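Local coordinates for uncharacterized protein conserved in bacteria (Streptococcus suis, PDB 4FZ4) that probably binds glycosaminoglycans on host cells as part of a bacterial surface antigen that mediates attachment to the host, at residues A[42-56]-A[69-83]. Residues are numbered along the deposited sequence; the frame is centred on the assembly and turned at random.
With NO3 (nitrate ion), chain D.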
loop_
_atom_site.group_PDB
_atom_site.type_symbol
_atom_site.label_atom_id
_atom_site.label_comp_id
_atom_site.label_asym_id
_atom_site.label_seq_id
_atom_site.Cartn_x
_atom_site.Cartn_y
_atom_site.Cartn_z
ATOM N N TRP A 42 5.166 -3.661 -6.457
ATOM C CA TRP A 42 3.823 -3.125 -6.622
ATOM C C TRP A 42 3.207 -3.620 -7.937
ATOM O O TRP A 42 2.027 -3.970 -7.992
ATOM C CB TRP A 42 3.859 -1.593 -6.614
ATOM C CG TRP A 42 2.552 -0.996 -7.027
ATOM C CD1 TRP A 42 2.337 -0.126 -8.058
ATOM C CD2 TRP A 42 1.266 -1.273 -6.458
ATOM N NE1 TRP A 42 0.997 0.151 -8.169
ATOM C CE2 TRP A 42 0.315 -0.540 -7.200
ATOM C CE3 TRP A 42 0.827 -2.070 -5.394
ATOM C CZ2 TRP A 42 -1.055 -0.578 -6.916
ATOM C CZ3 TRP A 42 -0.537 -2.110 -5.105
ATOM C CH2 TRP A 42 -1.464 -1.366 -5.869
ATOM N N GLU A 43 4.019 -3.642 -8.991
ATOM C CA GLU A 43 3.579 -4.090 -10.313
ATOM C C GLU A 43 2.948 -5.469 -10.217
ATOM O O GLU A 43 1.939 -5.750 -10.862
ATOM C CB GLU A 43 4.773 -4.160 -11.268
ATOM C CG GLU A 43 4.570 -3.479 -12.594
ATOM C CD GLU A 43 5.310 -2.162 -12.683
ATOM O OE1 GLU A 43 4.953 -1.231 -11.931
ATOM O OE2 GLU A 43 6.257 -2.064 -13.498
ATOM N N GLU A 44 3.564 -6.325 -9.406
ATOM C CA GLU A 44 3.095 -7.690 -9.210
ATOM C C GLU A 44 1.823 -7.742 -8.390
ATOM O O GLU A 44 0.885 -8.465 -8.736
ATOM C CB GLU A 44 4.178 -8.526 -8.525
ATOM C CG GLU A 44 5.456 -8.605 -9.324
ATOM C CD GLU A 44 5.234 -9.191 -10.706
ATOM O OE1 GLU A 44 4.980 -10.411 -10.799
ATOM O OE2 GLU A 44 5.305 -8.430 -11.696
ATOM N N PHE A 45 1.795 -6.995 -7.290
ATOM C CA PHE A 45 0.604 -6.976 -6.449
ATOM C C PHE A 45 -0.563 -6.420 -7.279
ATOM O O PHE A 45 -1.709 -6.862 -7.133
ATOM C CB PHE A 45 0.818 -6.100 -5.200
ATOM C CG PHE A 45 1.859 -6.634 -4.231
ATOM C CD1 PHE A 45 1.923 -7.986 -3.915
ATOM C CD2 PHE A 45 2.745 -5.771 -3.602
ATOM C CE1 PHE A 45 2.860 -8.471 -2.983
ATOM C CE2 PHE A 45 3.682 -6.247 -2.666
ATOM C CZ PHE A 45 3.734 -7.596 -2.364
ATOM N N LEU A 46 -0.265 -5.461 -8.158
ATOM C CA LEU A 46 -1.304 -4.857 -9.008
ATOM C C LEU A 46 -1.877 -5.901 -9.952
ATOM O O LEU A 46 -3.094 -6.117 -10.007
ATOM C CB LEU A 46 -0.731 -3.702 -9.822
ATOM C CG LEU A 46 -1.661 -3.004 -10.819
ATOM C CD1 LEU A 46 -2.993 -2.651 -10.188
ATOM C CD2 LEU A 46 -0.976 -1.752 -11.304
ATOM N N ARG A 47 -0.983 -6.550 -10.688
ATOM C CA ARG A 47 -1.371 -7.589 -11.623
ATOM C C ARG A 47 -2.132 -8.685 -10.876
ATOM O O ARG A 47 -3.179 -9.131 -11.321
ATOM C CB ARG A 47 -0.119 -8.163 -12.299
ATOM C CG ARG A 47 -0.367 -9.374 -13.191
ATOM C CD ARG A 47 0.932 -9.846 -13.843
ATOM N NE ARG A 47 1.952 -10.230 -12.864
ATOM C CZ ARG A 47 1.877 -11.307 -12.083
ATOM N NH1 ARG A 47 0.823 -12.115 -12.165
ATOM N NH2 ARG A 47 2.857 -11.582 -11.224
ATOM N N ILE A 48 -1.615 -9.102 -9.727
ATOM C CA ILE A 48 -2.258 -10.149 -8.936
ATOM C C ILE A 48 -3.583 -9.705 -8.320
ATOM O O ILE A 48 -4.557 -10.465 -8.302
ATOM C CB ILE A 48 -1.317 -10.623 -7.815
ATOM C CG1 ILE A 48 -0.037 -11.195 -8.437
ATOM C CG2 ILE A 48 -2.024 -11.652 -6.939
ATOM C CD1 ILE A 48 0.987 -11.685 -7.437
ATOM N N GLY A 49 -3.612 -8.476 -7.813
ATOM C CA GLY A 49 -4.821 -7.953 -7.200
ATOM C C GLY A 49 -5.959 -7.737 -8.185
ATOM O O GLY A 49 -7.106 -8.060 -7.886
ATOM N N LYS A 50 -5.650 -7.176 -9.353
ATOM C CA LYS A 50 -6.665 -6.946 -10.381
ATOM C C LYS A 50 -7.296 -8.294 -10.753
ATOM O O LYS A 50 -8.519 -8.432 -10.785
ATOM C CB LYS A 50 -6.026 -6.281 -11.613
ATOM C CG LYS A 50 -6.950 -6.090 -12.828
ATOM C CD LYS A 50 -8.098 -5.121 -12.546
ATOM C CE LYS A 50 -8.856 -4.746 -13.824
ATOM N NZ LYS A 50 -9.463 -5.913 -14.540
ATOM N N ASP A 51 -6.459 -9.297 -11.008
ATOM C CA ASP A 51 -6.968 -10.622 -11.355
ATOM C C ASP A 51 -7.922 -11.130 -10.281
ATOM O O ASP A 51 -9.036 -11.555 -10.585
ATOM C CB ASP A 51 -5.812 -11.604 -11.527
ATOM C CG ASP A 51 -4.856 -11.185 -12.628
ATOM O OD1 ASP A 51 -3.869 -11.908 -12.868
ATOM O OD2 ASP A 51 -5.090 -10.129 -13.255
ATOM N N ASN A 52 -7.487 -11.071 -9.023
ATOM C CA ASN A 52 -8.316 -11.530 -7.909
ATOM C C ASN A 52 -9.657 -10.836 -7.810
ATOM O O ASN A 52 -10.653 -11.468 -7.440
ATOM C CB ASN A 52 -7.591 -11.365 -6.573
ATOM C CG ASN A 52 -6.818 -12.595 -6.186
ATOM O OD1 ASN A 52 -7.398 -13.654 -5.959
ATOM N ND2 ASN A 52 -5.500 -12.470 -6.114
ATOM N N MET A 53 -9.709 -9.542 -8.114
ATOM C CA MET A 53 -10.996 -8.863 -8.024
ATOM C C MET A 53 -11.869 -9.096 -9.250
ATOM O O MET A 53 -13.089 -9.015 -9.160
ATOM C CB MET A 53 -10.833 -7.362 -7.710
ATOM C CG MET A 53 -9.796 -6.592 -8.501
ATOM S SD MET A 53 -9.178 -5.161 -7.527
ATOM C CE MET A 53 -10.568 -4.079 -7.560
ATOM N N ASP A 54 -11.258 -9.411 -10.388
ATOM C CA ASP A 54 -12.045 -9.699 -11.581
ATOM C C ASP A 54 -12.759 -11.009 -11.278
ATOM O O ASP A 54 -13.947 -11.174 -11.570
ATOM C CB ASP A 54 -11.154 -9.885 -12.813
ATOM C CG ASP A 54 -10.548 -8.578 -13.309
ATOM O OD1 ASP A 54 -11.018 -7.490 -12.892
ATOM O OD2 ASP A 54 -9.608 -8.642 -14.132
ATOM N N TYR A 55 -12.008 -11.929 -10.673
ATOM C CA TYR A 55 -12.504 -13.246 -10.290
ATOM C C TYR A 55 -13.585 -13.133 -9.227
ATOM O O TYR A 55 -14.590 -13.839 -9.282
ATOM C CB TYR A 55 -11.362 -14.100 -9.737
ATOM C CG TYR A 55 -11.737 -15.554 -9.496
ATOM C CD1 TYR A 55 -11.395 -16.544 -10.418
ATOM C CD2 TYR A 55 -12.451 -15.935 -8.360
ATOM C CE1 TYR A 55 -11.753 -17.874 -10.216
ATOM C CE2 TYR A 55 -12.817 -17.259 -8.150
ATOM C CZ TYR A 55 -12.464 -18.224 -9.080
ATOM O OH TYR A 55 -12.820 -19.541 -8.879
ATOM N N ALA A 56 -13.374 -12.250 -8.252
ATOM C CA ALA A 56 -14.344 -12.070 -7.173
ATOM C C ALA A 56 -15.677 -11.562 -7.712
ATOM O O ALA A 56 -16.675 -11.512 -6.989
ATOM C CB ALA A 56 -13.790 -11.104 -6.125
ATOM N N VAL A 69 -9.479 -16.297 -2.329
ATOM C CA VAL A 69 -9.603 -15.086 -3.124
ATOM C C VAL A 69 -9.917 -13.890 -2.231
ATOM O O VAL A 69 -9.428 -12.784 -2.471
ATOM C CB VAL A 69 -10.704 -15.235 -4.217
ATOM C CG1 VAL A 69 -11.012 -13.882 -4.847
ATOM C CG2 VAL A 69 -10.227 -16.205 -5.300
ATOM N N LYS A 70 -10.720 -14.115 -1.194
ATOM C CA LYS A 70 -11.076 -13.034 -0.285
ATOM C C LYS A 70 -9.861 -12.519 0.486
ATOM O O LYS A 70 -9.558 -11.328 0.458
ATOM C CB LYS A 70 -12.154 -13.486 0.703
ATOM C CG LYS A 70 -12.665 -12.342 1.570
ATOM C CD LYS A 70 -13.803 -12.758 2.487
ATOM C CE LYS A 70 -14.305 -11.560 3.293
ATOM N NZ LYS A 70 -15.403 -11.918 4.236
ATOM N N GLY A 71 -9.167 -13.422 1.172
ATOM C CA GLY A 71 -7.994 -13.021 1.924
ATOM C C GLY A 71 -7.042 -12.213 1.064
ATOM O O GLY A 71 -6.438 -11.250 1.538
ATOM N N ASP A 72 -6.907 -12.609 -0.201
ATOM C CA ASP A 72 -6.024 -11.924 -1.146
ATOM C C ASP A 72 -6.478 -10.485 -1.370
ATOM O O ASP A 72 -5.658 -9.569 -1.525
ATOM C CB ASP A 72 -6.000 -12.669 -2.490
ATOM C CG ASP A 72 -5.030 -13.840 -2.493
ATOM O OD1 ASP A 72 -4.952 -14.553 -1.468
ATOM O OD2 ASP A 72 -4.352 -14.058 -3.524
ATOM N N LEU A 73 -7.790 -10.292 -1.400
ATOM C CA LEU A 73 -8.327 -8.955 -1.583
ATOM C C LEU A 73 -7.921 -8.107 -0.389
ATOM O O LEU A 73 -7.489 -6.961 -0.548
ATOM C CB LEU A 73 -9.849 -8.999 -1.722
ATOM C CG LEU A 73 -10.367 -9.717 -2.977
ATOM C CD1 LEU A 73 -11.837 -9.347 -3.193
ATOM C CD2 LEU A 73 -9.553 -9.316 -4.195
ATOM N N ASN A 74 -8.043 -8.677 0.807
ATOM C CA ASN A 74 -7.654 -7.976 2.027
ATOM C C ASN A 74 -6.178 -7.588 2.017
ATOM O O ASN A 74 -5.826 -6.469 2.380
ATOM C CB ASN A 74 -7.932 -8.835 3.256
ATOM C CG ASN A 74 -9.408 -9.032 3.501
ATOM O OD1 ASN A 74 -10.191 -8.079 3.468
ATOM N ND2 ASN A 74 -9.798 -10.272 3.764
ATOM N N ASP A 75 -5.308 -8.499 1.598
ATOM C CA ASP A 75 -3.881 -8.180 1.572
ATOM C C ASP A 75 -3.624 -7.070 0.557
ATOM O O ASP A 75 -2.812 -6.180 0.794
ATOM C CB ASP A 75 -3.039 -9.418 1.226
ATOM C CG ASP A 75 -3.180 -10.547 2.258
ATOM O OD1 ASP A 75 -3.657 -10.294 3.391
ATOM O OD2 ASP A 75 -2.798 -11.695 1.935
ATOM N N PHE A 76 -4.340 -7.112 -0.564
ATOM C CA PHE A 76 -4.175 -6.113 -1.614
ATOM C C PHE A 76 -4.358 -4.701 -1.062
ATOM O O PHE A 76 -3.576 -3.788 -1.357
ATOM C CB PHE A 76 -5.174 -6.381 -2.743
ATOM C CG PHE A 76 -4.926 -5.564 -3.978
ATOM C CD1 PHE A 76 -3.631 -5.206 -4.344
ATOM C CD2 PHE A 76 -5.987 -5.141 -4.775
ATOM C CE1 PHE A 76 -3.396 -4.431 -5.477
ATOM C CE2 PHE A 76 -5.768 -4.367 -5.909
ATOM C CZ PHE A 76 -4.471 -4.010 -6.260
ATOM N N LYS A 77 -5.391 -4.533 -0.250
ATOM C CA LYS A 77 -5.682 -3.248 0.354
ATOM C C LYS A 77 -4.444 -2.709 1.085
ATOM O O LYS A 77 -4.076 -1.544 0.930
ATOM C CB LYS A 77 -6.857 -3.413 1.312
ATOM C CG LYS A 77 -7.085 -2.258 2.254
ATOM C CD LYS A 77 -8.153 -2.612 3.276
ATOM C CE LYS A 77 -8.263 -1.523 4.326
ATOM N NZ LYS A 77 -9.214 -1.885 5.409
ATOM N N TYR A 78 -3.791 -3.565 1.866
ATOM C CA TYR A 78 -2.594 -3.158 2.592
ATOM C C TYR A 78 -1.409 -2.927 1.662
ATOM O O TYR A 78 -0.533 -2.112 1.959
ATOM C CB TYR A 78 -2.267 -4.193 3.673
ATOM C CG TYR A 78 -3.312 -4.181 4.767
ATOM C CD1 TYR A 78 -3.383 -3.123 5.667
ATOM C CD2 TYR A 78 -4.302 -5.168 4.832
ATOM C CE1 TYR A 78 -4.417 -3.036 6.602
ATOM C CE2 TYR A 78 -5.347 -5.093 5.764
ATOM C CZ TYR A 78 -5.394 -4.020 6.646
ATOM O OH TYR A 78 -6.404 -3.934 7.579
ATOM N N GLN A 79 -1.392 -3.625 0.530
ATOM C CA GLN A 79 -0.318 -3.451 -0.446
ATOM C C GLN A 79 -0.526 -2.105 -1.123
ATOM O O GLN A 79 0.434 -1.424 -1.494
ATOM C CB GLN A 79 -0.344 -4.576 -1.483
ATOM C CG GLN A 79 -0.074 -5.932 -0.872
ATOM C CD GLN A 79 -0.503 -7.089 -1.743
ATOM O OE1 GLN A 79 -0.319 -8.250 -1.366
ATOM N NE2 GLN A 79 -1.084 -6.792 -2.907
ATOM N N ILE A 80 -1.788 -1.722 -1.283
ATOM C CA ILE A 80 -2.106 -0.431 -1.891
ATOM C C ILE A 80 -1.613 0.690 -0.974
ATOM O O ILE A 80 -1.039 1.681 -1.436
ATOM C CB ILE A 80 -3.623 -0.264 -2.093
ATOM C CG1 ILE A 80 -4.090 -1.184 -3.230
ATOM C CG2 ILE A 80 -3.956 1.207 -2.389
ATOM C CD1 ILE A 80 -5.601 -1.300 -3.341
ATOM N N LYS A 81 -1.832 0.526 0.329
ATOM C CA LYS A 81 -1.390 1.529 1.293
ATOM C C LYS A 81 0.119 1.742 1.214
ATOM O O LYS A 81 0.600 2.880 1.176
ATOM C CB LYS A 81 -1.777 1.116 2.715
ATOM C CG LYS A 81 -2.971 1.878 3.261
ATOM C CD LYS A 81 -2.706 3.382 3.191
ATOM C CE LYS A 81 -3.924 4.202 3.584
ATOM N NZ LYS A 81 -3.680 5.661 3.365
ATOM N N VAL A 82 0.867 0.642 1.179
ATOM C CA VAL A 82 2.319 0.730 1.103
ATOM C C VAL A 82 2.766 1.505 -0.137
ATOM O O VAL A 82 3.574 2.428 -0.038
ATOM C CB VAL A 82 2.961 -0.689 1.136
ATOM C CG1 VAL A 82 4.466 -0.608 0.894
ATOM C CG2 VAL A 82 2.705 -1.323 2.498
ATOM N N GLU A 83 2.240 1.133 -1.299
ATOM C CA GLU A 83 2.580 1.820 -2.541
ATOM C C GLU A 83 2.248 3.297 -2.368
ATOM O O GLU A 83 2.955 4.176 -2.858
ATOM C CB GLU A 83 1.758 1.226 -3.689
ATOM C CG GLU A 83 1.727 2.064 -4.946
ATOM C CD GLU A 83 3.079 2.176 -5.639
ATOM O OE1 GLU A 83 4.090 1.685 -5.084
ATOM O OE2 GLU A 83 3.129 2.761 -6.744
HETATM N N NO3 D . -2.788 -9.177 -4.253
HETATM O O1 NO3 D . -1.970 -8.249 -4.953
HETATM O O2 NO3 D . -4.166 -9.305 -4.581
HETATM O O3 NO3 D . -2.221 -9.990 -3.232
#
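Phe76 packs as a knob into a hole formed by Trp42, Leu46, Gly49 and Met53, joining two consecutive helices of this all-helical domain, 36-55 and 66-95, in a helical hairpin. The axes of segments 42-55 and 69-83 run roughly antiparallel, at 136° between their directions, and come within 9.5 Å. Gly49 brings backbone to ring: its CA sits over the centre of one Phe76 face, 3.8 Å from the centroid, and Ile80 CD1, from the same helix as Phe76, lies over the opposite face. With CG anti to the backbone N, the Phe76 ring is swung toward helix 36-55. At its edge lies Met53 SD, 3.9 Å from Phe76 CE2, a Met-aromatic contact. The six-membered ring of Trp42 meets the Phe76 ring rim to rim, Trp42 CH2 lying 3.6 Å from Phe76 CE1, the planes only 12° apart.

Toward the Glu83 end, the indole is stacked by a bent acidic chain. Glu83 CG lies over the five-membered ring and the carboxylate runs nearly parallel to it, a pose consistent with the hold that Arg87 and Tyr29 have on its oxygens. Gln79 lays its amide over one face of Phe45, the planes 23° apart; its extended chain carries NE2 on to a nitrate ion, donating to O1 at 2.7 Å. That ion, probably from the crystallisation liquor, sits between the helices beside Ile48 and Gly49.

At the other end, Val69 packs against Asn52 and Tyr55, while Leu73 reaches Asn52 CB and Ala56. Leu16 and Leu20 of helix 3-23 pack on Met53 and Ile80, adding a third helix to the bundle. The Asn52 amide is shared between two weak bonds, ND2 to Ile48 O in its own helix and, across the interface, to Asp72 OD2 at 3.2 Å.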